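PDB 3HVY: cystathionine beta-lyase family protein, YNBB B.subtilis ortholog from Clostridium acetobutylicum, which probably works as a pyridoxal-phosphate-dependent carbon-sulfur lyase of the methionine gamma-lyase family, and may take part in aluminium resistance. Local coordinates for residues D[85-90]-D[229-234]; D[214-219]-D[237-242]; D[222-227]-D[296-301]. One frame throughout, in Å; residues are numbered along the deposited sequence.

Contact 1 (D[85-90]-D[229-234]); sequences NIFNTE and EPTDVG. With NA (sodium ion), chain X; EDO (1,2-ethanediol), chain Z.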
ATOM      1  N   ASN D  85       1.575 -26.228   8.463  1.00 30.43           N
ATOM      2  CA  ASN D  85       1.789 -27.411   7.620  1.00 31.48           C
ATOM      3  C   ASN D  85       3.290 -27.587   7.291  1.00 32.20           C
ATOM      4  O   ASN D  85       3.869 -28.676   7.464  1.00 31.61           O
ATOM      5  CB  ASN D  85       1.008 -27.249   6.337  1.00 33.96           C
ATOM      6  CG  ASN D  85       0.843 -28.557   5.569  1.00 39.38           C
ATOM      7  OD1 ASN D  85       1.446 -29.590   5.912  1.00 41.26           O
ATOM      8  ND2 ASN D  85      -0.020 -28.536   4.553  1.00 34.32           N
ATOM      9  N   ILE D  86       3.945 -26.512   6.869  1.00 28.47           N
ATOM     10  CA  ILE D  86       5.360 -26.578   6.490  1.00 29.31           C
ATOM     11  C   ILE D  86       6.229 -27.026   7.670  1.00 29.36           C
ATOM     12  O   ILE D  86       7.121 -27.884   7.536  1.00 27.11           O
ATOM     13  CB  ILE D  86       5.865 -25.220   5.950  1.00 27.15           C
ATOM     14  CG1 ILE D  86       5.209 -24.957   4.594  1.00 30.50           C
ATOM     15  CG2 ILE D  86       7.414 -25.193   5.855  1.00 27.25           C
ATOM     16  CD1 ILE D  86       5.332 -23.474   4.088  1.00 24.08           C
ATOM     17  N   PHE D  87       5.948 -26.461   8.832  1.00 29.21           N
ATOM     18  CA  PHE D  87       6.731 -26.757  10.022  1.00 29.35           C
ATOM     19  C   PHE D  87       6.284 -28.026  10.760  1.00 29.90           C
ATOM     20  O   PHE D  87       6.893 -28.426  11.740  1.00 31.95           O
ATOM     21  CB  PHE D  87       6.699 -25.552  10.975  1.00 29.13           C
ATOM     22  CG  PHE D  87       7.599 -24.425  10.553  1.00 33.56           C
ATOM     23  CD1 PHE D  87       8.966 -24.533  10.698  1.00 30.91           C
ATOM     24  CD2 PHE D  87       7.085 -23.263  10.005  1.00 34.99           C
ATOM     25  CE1 PHE D  87       9.828 -23.481  10.322  1.00 30.51           C
ATOM     26  CE2 PHE D  87       7.905 -22.233   9.620  1.00 38.57           C
ATOM     27  CZ  PHE D  87       9.293 -22.330   9.792  1.00 34.38           C
ATOM     28  N   ASN D  88       5.200 -28.617  10.290  1.00 25.65           N
ATOM     29  CA  ASN D  88       4.579 -29.790  10.917  1.00 28.15           C
ATOM     30  C   ASN D  88       4.209 -29.552  12.373  1.00 30.26           C
ATOM     31  O   ASN D  88       4.486 -30.392  13.245  1.00 28.78           O
ATOM     32  CB  ASN D  88       5.466 -31.024  10.715  1.00 27.81           C
ATOM     33  CG  ASN D  88       5.579 -31.399   9.258  1.00 33.09           C
ATOM     34  OD1 ASN D  88       4.565 -31.549   8.586  1.00 33.45           O
ATOM     35  ND2 ASN D  88       6.800 -31.554   8.760  1.00 31.48           N
ATOM     36  N   THR D  89       3.565 -28.404  12.611  1.00 28.55           N
ATOM     37  CA  THR D  89       3.114 -28.003  13.939  1.00 31.15           C
ATOM     38  C   THR D  89       1.583 -27.958  13.959  1.00 31.21           C
ATOM     39  O   THR D  89       0.941 -27.926  12.905  1.00 28.81           O
ATOM     40  CB  THR D  89       3.634 -26.600  14.304  1.00 31.06           C
ATOM     41  OG1 THR D  89       3.099 -25.604  13.396  1.00 27.46           O
ATOM     42  CG2 THR D  89       5.126 -26.584  14.326  1.00 26.05           C
ATOM     43  N   GLU D  90       1.001 -27.980  15.142  1.00 31.58           N
ATOM     44  CA  GLU D  90      -0.451 -27.785  15.277  1.00 30.56           C
ATOM     45  C   GLU D  90      -0.864 -26.387  14.817  1.00 30.79           C
ATOM     46  O   GLU D  90      -1.868 -26.223  14.157  1.00 33.55           O
ATOM     47  CB  GLU D  90      -0.887 -27.928  16.725  1.00 28.05           C
ATOM     48  CG  GLU D  90      -0.758 -29.330  17.252  1.00 30.23           C
ATOM     49  CD  GLU D  90      -1.008 -29.424  18.750  1.00 34.33           C
ATOM     50  OE1 GLU D  90      -1.173 -28.408  19.455  1.00 33.77           O
ATOM     51  OE2 GLU D  90      -1.056 -30.555  19.217  1.00 35.13           O
ATOM     52  N   GLU D 229      13.086 -28.826  10.091  1.00 31.04           N
ATOM     53  CA  GLU D 229      13.104 -27.696  11.000  1.00 28.41           C
ATOM     54  C   GLU D 229      13.052 -28.274  12.433  1.00 30.39           C
ATOM     55  O   GLU D 229      12.861 -29.462  12.623  1.00 30.59           O
ATOM     56  CB  GLU D 229      11.887 -26.801  10.710  1.00 29.07           C
ATOM     57  CG  GLU D 229      11.893 -26.169   9.317  1.00 32.45           C
ATOM     58  CD  GLU D 229      13.074 -25.259   9.079  1.00 33.97           C
ATOM     59  OE1 GLU D 229      13.538 -24.669  10.070  1.00 35.49           O
ATOM     60  OE2 GLU D 229      13.544 -25.129   7.893  1.00 28.24           O
ATOM     61  N   PRO D 230      13.313 -27.453  13.442  1.00 28.82           N
ATOM     62  CA  PRO D 230      13.369 -27.951  14.838  1.00 28.06           C
ATOM     63  C   PRO D 230      12.059 -28.588  15.312  1.00 27.64           C
ATOM     64  O   PRO D 230      12.065 -29.480  16.142  1.00 29.35           O
ATOM     65  CB  PRO D 230      13.707 -26.706  15.618  1.00 29.25           C
ATOM     66  CG  PRO D 230      14.392 -25.813  14.616  1.00 28.94           C
ATOM     67  CD  PRO D 230      13.681 -26.040  13.340  1.00 30.07           C
ATOM     68  N   THR D 231      10.940 -28.140  14.737  1.00 31.28           N
ATOM     69  CA  THR D 231       9.622 -28.649  15.054  1.00 31.26           C
ATOM     70  C   THR D 231       9.422 -30.086  14.554  1.00 33.62           C
ATOM     71  O   THR D 231       8.505 -30.776  14.965  1.00 33.04           O
ATOM     72  CB  THR D 231       8.549 -27.718  14.519  1.00 28.55           C
ATOM     73  OG1 THR D 231       8.819 -27.405  13.159  1.00 29.80           O
ATOM     74  CG2 THR D 231       8.519 -26.441  15.327  1.00 25.94           C
ATOM     75  N   ASP D 232      10.286 -30.515  13.653  1.00 37.39           N
ATOM     76  CA  ASP D 232      10.283 -31.883  13.138  1.00 34.93           C
ATOM     77  C   ASP D 232      11.079 -32.811  14.063  1.00 34.73           C
ATOM     78  O   ASP D 232      11.076 -34.020  13.867  1.00 30.70           O
ATOM     79  CB  ASP D 232      10.935 -31.936  11.762  1.00 34.27           C
ATOM     80  CG  ASP D 232      10.139 -31.182  10.700  1.00 37.60           C
ATOM     81  OD1 ASP D 232       8.962 -31.490  10.563  1.00 29.91           O
ATOM     82  OD2 ASP D 232      10.677 -30.294   9.990  1.00 33.22           O
ATOM     83  N   VAL D 233      11.811 -32.262  15.028  1.00 31.77           N
ATOM     84  CA  VAL D 233      12.596 -33.115  15.941  1.00 30.59           C
ATOM     85  C   VAL D 233      12.304 -32.835  17.420  1.00 30.47           C
ATOM     86  O   VAL D 233      13.175 -32.947  18.273  1.00 32.28           O
ATOM     87  CB  VAL D 233      14.134 -33.034  15.575  1.00 29.14           C
ATOM     88  CG1 VAL D 233      14.361 -33.604  14.141  1.00 30.17           C
ATOM     89  CG2 VAL D 233      14.630 -31.665  15.653  1.00 23.25           C
ATOM     90  N   GLY D 234      11.084 -32.382  17.707  1.00 31.43           N
ATOM     91  CA  GLY D 234      10.598 -32.244  19.087  1.00 30.26           C
ATOM     92  C   GLY D 234      10.454 -30.865  19.678  1.00 28.43           C
ATOM     93  O   GLY D 234      10.132 -30.745  20.850  1.00 31.13           O
TER
HETATM   94 NA    NA X 427       3.043 -30.817   7.059  1.00 37.09          NA
HETATM   95  C1  EDO Z 429       9.599 -32.416   5.898  1.00 42.24           C
HETATM   96  O1  EDO Z 429       8.203 -32.026   6.042  1.00 63.92           O
HETATM   97  C2  EDO Z 429      10.361 -32.628   7.191  1.00 51.03           C
HETATM   98  O2  EDO Z 429      10.338 -34.026   7.566  1.00 51.11           O
HETATM   99  O   HOH W   1       9.554 -29.041   7.736  1.00 30.76           O
HETATM  100  O   HOH W   2       5.853 -30.172  15.642  1.00 27.11           O
HETATM  101  O   HOH W   3       2.478 -32.943   6.089  1.00 47.75           O
HETATM  102  O   HOH W   4       1.212 -30.823   8.973  1.00 44.30           O
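Asn88 and Asp232 meet through their polar ends, with the amide and carboxylate planes turned 60° apart. Asn88 ND2 donates to Asp232 OD1 at 2.8 Å along a nearly straight N-H...O line (169°), in the plane of its own amide and on the syn lone pair of the carboxylate. ND2 also donates to O1 of a bound 1,2-ethanediol, probably from the crystallisation liquor. The other oxygen, Asp232 OD2, takes the backbone N-H of Glu229 on its anti lone pair and a water that also donates to Ile86 O. On the far end of the same amide, Asn88 OD1 binds the sodium ion at 2.3 Å, alongside Asn85 O, Asn85 OD1 and two waters; the cation would be expected to polarise the amide. Asn88 has positive phi and closes the helix in a Schellman motif. Thr231 OG1 donates to Phe87 O at 2.6 Å, in the carbonyl plane and on a lone pair. With OG1 held between its own backbone N and carbonyl carbon (chi1 49°), the hydroxyl reaches Phe87 O and Thr231 CG2 lies against Thr89 CG2 at 3.5 Å. Glu229 brings its CG obliquely to Phe87 CE1 (3.5 Å), and its chain, bent at chi2, turns the carboxylate away from the ring, to Arg184 and the backbone N of Phe224. The contact fastens the C-terminal end of helix 74-87 to the loop between strands 214-218 and 237-241: Ile86 packs on helix 18-55, Phe87 and Thr231 rest on Ile238 of strand 237-241, and Val233 leans on helix 196-207.

Contact 2 (D[214-219]-D[237-242]); sequences IVFVDN and IIAGSL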
ATOM      1  N   ILE D 214       8.599 -27.060  28.205  1.00 29.60           N
ATOM      2  CA  ILE D 214       8.484 -26.505  26.865  1.00 29.76           C
ATOM      3  C   ILE D 214       9.849 -26.354  26.219  1.00 26.42           C
ATOM      4  O   ILE D 214      10.724 -25.696  26.742  1.00 28.36           O
ATOM      5  CB  ILE D 214       7.756 -25.099  26.896  1.00 29.59           C
ATOM      6  CG1 ILE D 214       6.407 -25.253  27.639  1.00 31.53           C
ATOM      7  CG2 ILE D 214       7.632 -24.536  25.476  1.00 28.24           C
ATOM      8  CD1 ILE D 214       5.648 -23.939  27.974  1.00 31.14           C
ATOM      9  N   VAL D 215      10.052 -26.964  25.071  1.00 28.91           N
ATOM     10  CA  VAL D 215      11.288 -26.747  24.338  1.00 25.47           C
ATOM     11  C   VAL D 215      11.052 -25.711  23.224  1.00 27.72           C
ATOM     12  O   VAL D 215      10.322 -25.959  22.243  1.00 26.86           O
ATOM     13  CB  VAL D 215      11.852 -28.049  23.800  1.00 27.58           C
ATOM     14  CG1 VAL D 215      13.013 -27.746  22.838  1.00 24.82           C
ATOM     15  CG2 VAL D 215      12.243 -28.963  24.959  1.00 26.77           C
ATOM     16  N   PHE D 216      11.639 -24.539  23.438  1.00 28.61           N
ATOM     17  CA  PHE D 216      11.601 -23.400  22.538  1.00 29.53           C
ATOM     18  C   PHE D 216      12.896 -23.275  21.765  1.00 32.04           C
ATOM     19  O   PHE D 216      13.992 -23.321  22.366  1.00 27.44           O
ATOM     20  CB  PHE D 216      11.355 -22.087  23.306  1.00 31.70           C
ATOM     21  CG  PHE D 216      11.503 -20.863  22.440  1.00 29.52           C
ATOM     22  CD1 PHE D 216      10.578 -20.581  21.430  1.00 29.89           C
ATOM     23  CD2 PHE D 216      12.542 -20.001  22.617  1.00 36.10           C
ATOM     24  CE1 PHE D 216      10.745 -19.446  20.610  1.00 30.30           C
ATOM     25  CE2 PHE D 216      12.678 -18.892  21.806  1.00 38.12           C
ATOM     26  CZ  PHE D 216      11.782 -18.643  20.799  1.00 35.12           C
ATOM     27  N   VAL D 217      12.790 -23.170  20.434  1.00 28.65           N
ATOM     28  CA  VAL D 217      13.994 -22.877  19.578  1.00 29.97           C
ATOM     29  C   VAL D 217      13.854 -21.554  18.787  1.00 30.09           C
ATOM     30  O   VAL D 217      12.916 -21.373  18.028  1.00 28.87           O
ATOM     31  CB  VAL D 217      14.267 -24.020  18.594  1.00 29.87           C
ATOM     32  CG1 VAL D 217      15.597 -23.851  17.797  1.00 26.01           C
ATOM     33  CG2 VAL D 217      14.268 -25.356  19.355  1.00 28.22           C
ATOM     34  N   ASP D 218      14.779 -20.634  19.024  1.00 28.02           N
ATOM     35  CA  ASP D 218      14.955 -19.426  18.218  1.00 29.43           C
ATOM     36  C   ASP D 218      15.469 -19.923  16.880  1.00 28.61           C
ATOM     37  O   ASP D 218      16.604 -20.410  16.800  1.00 29.03           O
ATOM     38  CB  ASP D 218      15.975 -18.539  18.914  1.00 29.04           C
ATOM     39  CG  ASP D 218      16.402 -17.341  18.079  1.00 34.65           C
ATOM     40  OD1 ASP D 218      15.979 -17.259  16.901  1.00 33.23           O
ATOM     41  OD2 ASP D 218      17.208 -16.503  18.608  1.00 32.13           O
ATOM     42  N   ASN D 219      14.621 -19.871  15.845  1.00 30.57           N
ATOM     43  CA  ASN D 219      14.948 -20.492  14.545  1.00 27.62           C
ATOM     44  C   ASN D 219      15.514 -19.494  13.533  1.00 31.24           C
ATOM     45  O   ASN D 219      15.622 -19.809  12.365  1.00 31.32           O
ATOM     46  CB  ASN D 219      13.687 -21.114  13.951  1.00 30.24           C
ATOM     47  CG  ASN D 219      13.993 -22.236  13.026  1.00 31.45           C
ATOM     48  OD1 ASN D 219      14.968 -22.966  13.246  1.00 28.90           O
ATOM     49  ND2 ASN D 219      13.172 -22.397  11.946  1.00 28.35           N
ATOM     50  N   ILE D 237       7.785 -25.096  20.296  1.00 32.24           N
ATOM     51  CA  ILE D 237       7.509 -23.804  19.792  1.00 31.43           C
ATOM     52  C   ILE D 237       8.798 -23.207  19.247  1.00 32.14           C
ATOM     53  O   ILE D 237       9.899 -23.412  19.785  1.00 29.87           O
ATOM     54  CB  ILE D 237       6.819 -22.911  20.870  1.00 32.31           C
ATOM     55  CG1 ILE D 237       6.430 -21.551  20.299  1.00 38.43           C
ATOM     56  CG2 ILE D 237       7.625 -22.838  22.173  1.00 31.17           C
ATOM     57  CD1 ILE D 237       5.569 -20.651  21.265  1.00 34.54           C
ATOM     58  N   ILE D 238       8.648 -22.520  18.126  1.00 28.86           N
ATOM     59  CA  ILE D 238       9.769 -21.839  17.457  1.00 28.30           C
ATOM     60  C   ILE D 238       9.328 -20.419  17.084  1.00 28.45           C
ATOM     61  O   ILE D 238       8.138 -20.128  17.074  1.00 29.57           O
ATOM     62  CB  ILE D 238      10.267 -22.601  16.210  1.00 26.86           C
ATOM     63  CG1 ILE D 238       9.220 -22.605  15.081  1.00 30.64           C
ATOM     64  CG2 ILE D 238      10.664 -24.035  16.559  1.00 29.72           C
ATOM     65  CD1 ILE D 238       9.750 -23.224  13.773  1.00 29.02           C
ATOM     66  N   ALA D 239      10.300 -19.549  16.794  1.00 29.73           N
ATOM     67  CA  ALA D 239      10.043 -18.166  16.410  1.00 29.60           C
ATOM     68  C   ALA D 239      11.128 -17.702  15.487  1.00 28.02           C
ATOM     69  O   ALA D 239      12.290 -18.204  15.545  1.00 25.54           O
ATOM     70  CB  ALA D 239       9.963 -17.220  17.625  1.00 28.44           C
ATOM     71  N   GLY D 240      10.764 -16.749  14.632  1.00 31.46           N
ATOM     72  CA  GLY D 240      11.695 -16.174  13.656  1.00 31.98           C
ATOM     73  C   GLY D 240      11.224 -14.881  13.032  1.00 35.53           C
ATOM     74  O   GLY D 240      10.137 -14.419  13.344  1.00 35.75           O
ATOM     75  N   SER D 241      12.066 -14.310  12.161  1.00 36.35           N
ATOM     76  CA  SER D 241      11.858 -13.007  11.519  1.00 35.47           C
ATOM     77  C   SER D 241      11.536 -13.193  10.059  1.00 34.78           C
ATOM     78  O   SER D 241      12.150 -13.995   9.391  1.00 33.67           O
ATOM     79  CB  SER D 241      13.116 -12.130  11.626  1.00 37.33           C
ATOM     80  OG  SER D 241      13.007 -10.930  10.857  1.00 34.85           O
ATOM     81  N   LEU D 242      10.523 -12.472   9.579  1.00 32.59           N
ATOM     82  CA  LEU D 242      10.118 -12.598   8.177  1.00 33.75           C
ATOM     83  C   LEU D 242      11.073 -11.830   7.257  1.00 36.02           C
ATOM     84  O   LEU D 242      11.001 -12.002   6.051  1.00 36.21           O
ATOM     85  CB  LEU D 242       8.694 -12.105   7.933  1.00 31.13           C
ATOM     86  CG  LEU D 242       7.514 -12.789   8.627  1.00 34.54           C
ATOM     87  CD1 LEU D 242       6.109 -12.219   8.167  1.00 33.74           C
ATOM     88  CD2 LEU D 242       7.577 -14.263   8.487  1.00 32.30           C
TER
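Phe216 and Ile237 are paired in register on neighbouring parallel strands, and the phenylalanine side chain runs forward along its partner strand. Its CB lies 4.0 Å from Ile237 CG2. Because CG stands anti to the backbone N (chi1 172°), the ring is carried over the next residues: CG and CD1 both lie near Ile237 O, Phe216 CD1 within 3.3 Å of it and also touching Ile237 CG2, Phe216 CE1 reaches Ala239 CB at 3.8 Å, and CZ ends beside the same methyl. Ala239 CB sits at the ring edge, near its plane, while the backbone N of Asp218 lies over the rim of one face. Helix 101-111 adds Ile105, Ala108 and Leu109 around the ring. At the start of the strand Ile214 CG2 meets Ile237 CG2, and on the face of Val217 and Ile238, Val217 CB stands 4.1 Å from Ile238 CG2. Two firm backbone bonds, Val217 N to Ile237 O (3.0 Å) and Asn219 N to Ala239 O (2.9 Å), are interleaved with two weak ones, Ile237 N to Val215 O and Ala239 N to Val217 O. Just past the strand, Asn219 ND2 lies alongside Ile238 CD1, while the Asn219 amide is hydrogen-bonded to Arg184, Glu229 and Tyr256. The axes of the two short strand segments come within 4.8 Å and run 19° from parallel. Asp218 OD2 is hydrogen-bonded to N1 of the cofactor joined to Lys244, and OD1 is held by Cys220 N. An aspartate at the C-terminal end of a parallel strand, hydrogen-bonded to the pyridine nitrogen, in a mixed seven-stranded sheet is the hallmark of the cofactor site in fold-type I pyridoxal-phosphate enzymes.

Contact 3 (D[222-227]-D[296-301]); sequences GEFVEE and MAPHVT
Over one face of the Phe224 ring lies Pro298, whose CG stands 4.0 Å from the ring centroid and only 4° off the normal, a CH-pi contact squarely over the centre. At the edge, near the ring plane, lies Thr301 OG1, and Ala297 CB comes in obliquely to Phe224 CE2 at 3.7 Å. Ring and pyrrolidine lie side by side and point the same way; the CA-CB bond of Phe224 points toward the helix, and with CG anti to the carbonyl carbon (chi1 -56°) the ring is laid against Ala297 and Pro298. Thr301 presents two different sides: OG1 turns back along the helix to Ala297 O at 2.7 Å, while CG2 faces the loop, 3.2 Å from Glu223 O. Thr301 CG2 is also tightly packed against Val225 CG2, at 3.5 Å. Ala297 O thereby accepts two bonds, from Thr301 N and Thr301 OG1 on opposite faces of its plane. A water donates to both Phe224 O and Pro298 O, bridging the loop to the helix where it is kinked. Phe224 has positive phi. Val49 of helix 18-55 packs on both Phe224 and Pro298, while His299 of the same helical turn hydrogen-bonds its counterpart His299 of the second subunit. This is loop-on-helix packing, in which the chain leaving the cofactor strand 214-218 is seated on the long helix 287-317, itself part of the subunit interface.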
ATOM      1  N   GLY D 222      17.725 -20.022  10.092  1.00 28.52           N
ATOM      2  CA  GLY D 222      17.831 -21.438   9.766  1.00 26.51           C
ATOM      3  C   GLY D 222      16.751 -21.969   8.830  1.00 26.06           C
ATOM      4  O   GLY D 222      16.820 -23.112   8.393  1.00 32.05           O
ATOM      5  N   GLU D 223      15.739 -21.185   8.527  1.00 28.41           N
ATOM      6  CA  GLU D 223      14.596 -21.722   7.796  1.00 26.37           C
ATOM      7  C   GLU D 223      15.030 -22.146   6.451  1.00 29.14           C
ATOM      8  O   GLU D 223      15.721 -21.407   5.797  1.00 30.41           O
ATOM      9  CB  GLU D 223      13.480 -20.679   7.653  1.00 29.70           C
ATOM     10  CG  GLU D 223      12.951 -20.103   9.010  1.00 31.63           C
ATOM     11  CD  GLU D 223      13.724 -18.896   9.539  1.00 39.25           C
ATOM     12  OE1 GLU D 223      14.752 -18.494   8.945  1.00 36.50           O
ATOM     13  OE2 GLU D 223      13.279 -18.335  10.580  1.00 32.43           O
ATOM     14  N   PHE D 224      14.610 -23.341   6.042  1.00 29.04           N
ATOM     15  CA  PHE D 224      14.948 -23.963   4.744  1.00 28.65           C
ATOM     16  C   PHE D 224      16.419 -24.220   4.425  1.00 31.38           C
ATOM     17  O   PHE D 224      16.736 -24.587   3.271  1.00 29.79           O
ATOM     18  CB  PHE D 224      14.345 -23.150   3.612  1.00 27.24           C
ATOM     19  CG  PHE D 224      12.862 -22.974   3.730  1.00 29.40           C
ATOM     20  CD1 PHE D 224      12.040 -24.058   3.941  1.00 33.64           C
ATOM     21  CD2 PHE D 224      12.288 -21.709   3.663  1.00 27.48           C
ATOM     22  CE1 PHE D 224      10.660 -23.906   4.058  1.00 36.89           C
ATOM     23  CE2 PHE D 224      10.901 -21.546   3.830  1.00 27.61           C
ATOM     24  CZ  PHE D 224      10.102 -22.645   4.000  1.00 32.95           C
ATOM     25  N   VAL D 225      17.305 -24.102   5.416  1.00 29.10           N
ATOM     26  CA  VAL D 225      18.685 -24.440   5.202  1.00 27.45           C
ATOM     27  C   VAL D 225      18.890 -25.980   5.218  1.00 29.69           C
ATOM     28  O   VAL D 225      19.770 -26.508   4.535  1.00 31.48           O
ATOM     29  CB  VAL D 225      19.614 -23.720   6.180  1.00 26.51           C
ATOM     30  CG1 VAL D 225      21.099 -24.227   5.955  1.00 25.33           C
ATOM     31  CG2 VAL D 225      19.472 -22.186   5.994  1.00 26.91           C
ATOM     32  N   GLU D 226      18.087 -26.681   5.999  1.00 31.01           N
ATOM     33  CA  GLU D 226      18.072 -28.130   6.003  1.00 30.96           C
ATOM     34  C   GLU D 226      16.688 -28.576   5.535  1.00 29.89           C
ATOM     35  O   GLU D 226      15.762 -27.765   5.379  1.00 30.45           O
ATOM     36  CB  GLU D 226      18.370 -28.690   7.404  1.00 30.61           C
ATOM     37  CG  GLU D 226      19.766 -28.332   7.956  1.00 30.42           C
ATOM     38  CD  GLU D 226      20.172 -29.163   9.167  1.00 32.10           C
ATOM     39  OE1 GLU D 226      20.011 -30.378   9.104  1.00 32.42           O
ATOM     40  OE2 GLU D 226      20.708 -28.619  10.162  1.00 31.36           O
ATOM     41  N   GLU D 227      16.530 -29.881   5.370  1.00 28.59           N
ATOM     42  CA  GLU D 227      15.246 -30.442   4.922  1.00 31.50           C
ATOM     43  C   GLU D 227      14.238 -30.553   6.054  1.00 31.82           C
ATOM     44  O   GLU D 227      13.053 -30.793   5.814  1.00 31.15           O
ATOM     45  CB  GLU D 227      15.482 -31.786   4.192  1.00 34.02           C
ATOM     46  CG  GLU D 227      15.871 -32.975   4.997  1.00 40.41           C
ATOM     47  CD  GLU D 227      17.207 -32.866   5.783  1.00 55.97           C
ATOM     48  OE1 GLU D 227      18.147 -32.033   5.480  1.00 40.93           O
ATOM     49  OE2 GLU D 227      17.292 -33.669   6.742  1.00 52.81           O
HETATM   50  N   MSE D 296       9.169 -18.278  -2.622  0.50 27.30           N
HETATM   51  CA  MSE D 296      10.532 -18.078  -3.085  0.50 25.57           C
HETATM   52  C   MSE D 296      11.592 -18.338  -1.982  0.50 27.43           C
HETATM   53  O   MSE D 296      12.786 -18.324  -2.269  0.50 23.04           O
HETATM   54  CB  MSE D 296      10.688 -16.626  -3.567  0.50 23.28           C
HETATM   55  CG  MSE D 296       9.821 -16.192  -4.738  0.50 32.56           C
HETATM   56 SE   MSE D 296       9.994 -14.225  -4.937  0.38 34.45          SE
HETATM   57  CE  MSE D 296      11.933 -14.088  -4.615  0.50 45.52           C
ATOM     58  N   ALA D 297      11.166 -18.552  -0.739  1.00 29.06           N
ATOM     59  CA  ALA D 297      12.106 -18.696   0.373  1.00 30.79           C
ATOM     60  C   ALA D 297      13.088 -19.897   0.319  1.00 32.86           C
ATOM     61  O   ALA D 297      14.277 -19.743   0.687  1.00 33.66           O
ATOM     62  CB  ALA D 297      11.400 -18.623   1.701  1.00 30.16           C
ATOM     63  N   PRO D 298      12.594 -21.094  -0.040  1.00 30.28           N
ATOM     64  CA  PRO D 298      13.528 -22.217  -0.162  1.00 29.82           C
ATOM     65  C   PRO D 298      14.648 -21.940  -1.146  1.00 28.17           C
ATOM     66  O   PRO D 298      15.765 -22.381  -0.958  1.00 30.94           O
ATOM     67  CB  PRO D 298      12.634 -23.355  -0.718  1.00 26.79           C
ATOM     68  CG  PRO D 298      11.279 -23.071  -0.166  1.00 30.67           C
ATOM     69  CD  PRO D 298      11.198 -21.530  -0.310  1.00 30.95           C
ATOM     70  N   HIS D 299      14.313 -21.261  -2.228  1.00 30.15           N
ATOM     71  CA  HIS D 299      15.287 -20.892  -3.258  1.00 28.84           C
ATOM     72  C   HIS D 299      16.255 -19.811  -2.800  1.00 28.41           C
ATOM     73  O   HIS D 299      17.474 -19.971  -2.873  1.00 27.64           O
ATOM     74  CB  HIS D 299      14.572 -20.482  -4.569  1.00 30.55           C
ATOM     75  CG  HIS D 299      15.500 -20.190  -5.704  1.00 31.37           C
ATOM     76  ND1 HIS D 299      15.831 -21.132  -6.656  1.00 32.65           N
ATOM     77  CD2 HIS D 299      16.159 -19.051  -6.048  1.00 34.83           C
ATOM     78  CE1 HIS D 299      16.671 -20.586  -7.524  1.00 35.43           C
ATOM     79  NE2 HIS D 299      16.885 -19.329  -7.181  1.00 32.52           N
ATOM     80  N   VAL D 300      15.717 -18.698  -2.387  1.00 30.22           N
ATOM     81  CA  VAL D 300      16.528 -17.589  -1.941  1.00 32.30           C
ATOM     82  C   VAL D 300      17.437 -17.958  -0.764  1.00 31.12           C
ATOM     83  O   VAL D 300      18.612 -17.552  -0.730  1.00 28.05           O
ATOM     84  CB  VAL D 300      15.658 -16.354  -1.658  1.00 33.76           C
ATOM     85  CG1 VAL D 300      16.506 -15.242  -1.069  1.00 27.46           C
ATOM     86  CG2 VAL D 300      15.017 -15.859  -3.014  1.00 30.47           C
ATOM     87  N   THR D 301      16.930 -18.789   0.146  1.00 28.26           N
ATOM     88  CA  THR D 301      17.730 -19.260   1.290  1.00 26.40           C
ATOM     89  C   THR D 301      18.972 -19.975   0.815  1.00 28.33           C
ATOM     90  O   THR D 301      20.062 -19.675   1.298  1.00 27.51           O
ATOM     91  CB  THR D 301      16.898 -20.152   2.245  1.00 26.82           C
ATOM     92  OG1 THR D 301      15.831 -19.380   2.808  1.00 25.97           O
ATOM     93  CG2 THR D 301      17.724 -20.831   3.338  1.00 22.98           C
TER
HETATM   94  O   HOH W   5      15.744 -24.709   0.723  1.00 22.94           O

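In the fold
Contacts 2 and 3 are buried, whereas contact 1, whose centre is about 17 Å from the centre of the chain, is only partly so. All three involve the segment of chain from strand 214-218 to strand 237-241: contact 2 pairs the two strands, and contacts 1 and 3 fix the loop between them to different helices, 74-87 and 287-317. Chemistry follows place. Contact 1 is mainly polar, with a metal and waters; contact 2 combines backbone bonds with apolar packing; contact 3 is mainly apolar and bridged by one water. Glu229 of contact 1 links to both others through its carboxylate, and the apolar side of contact 1 rests on Ile238 of contact 2.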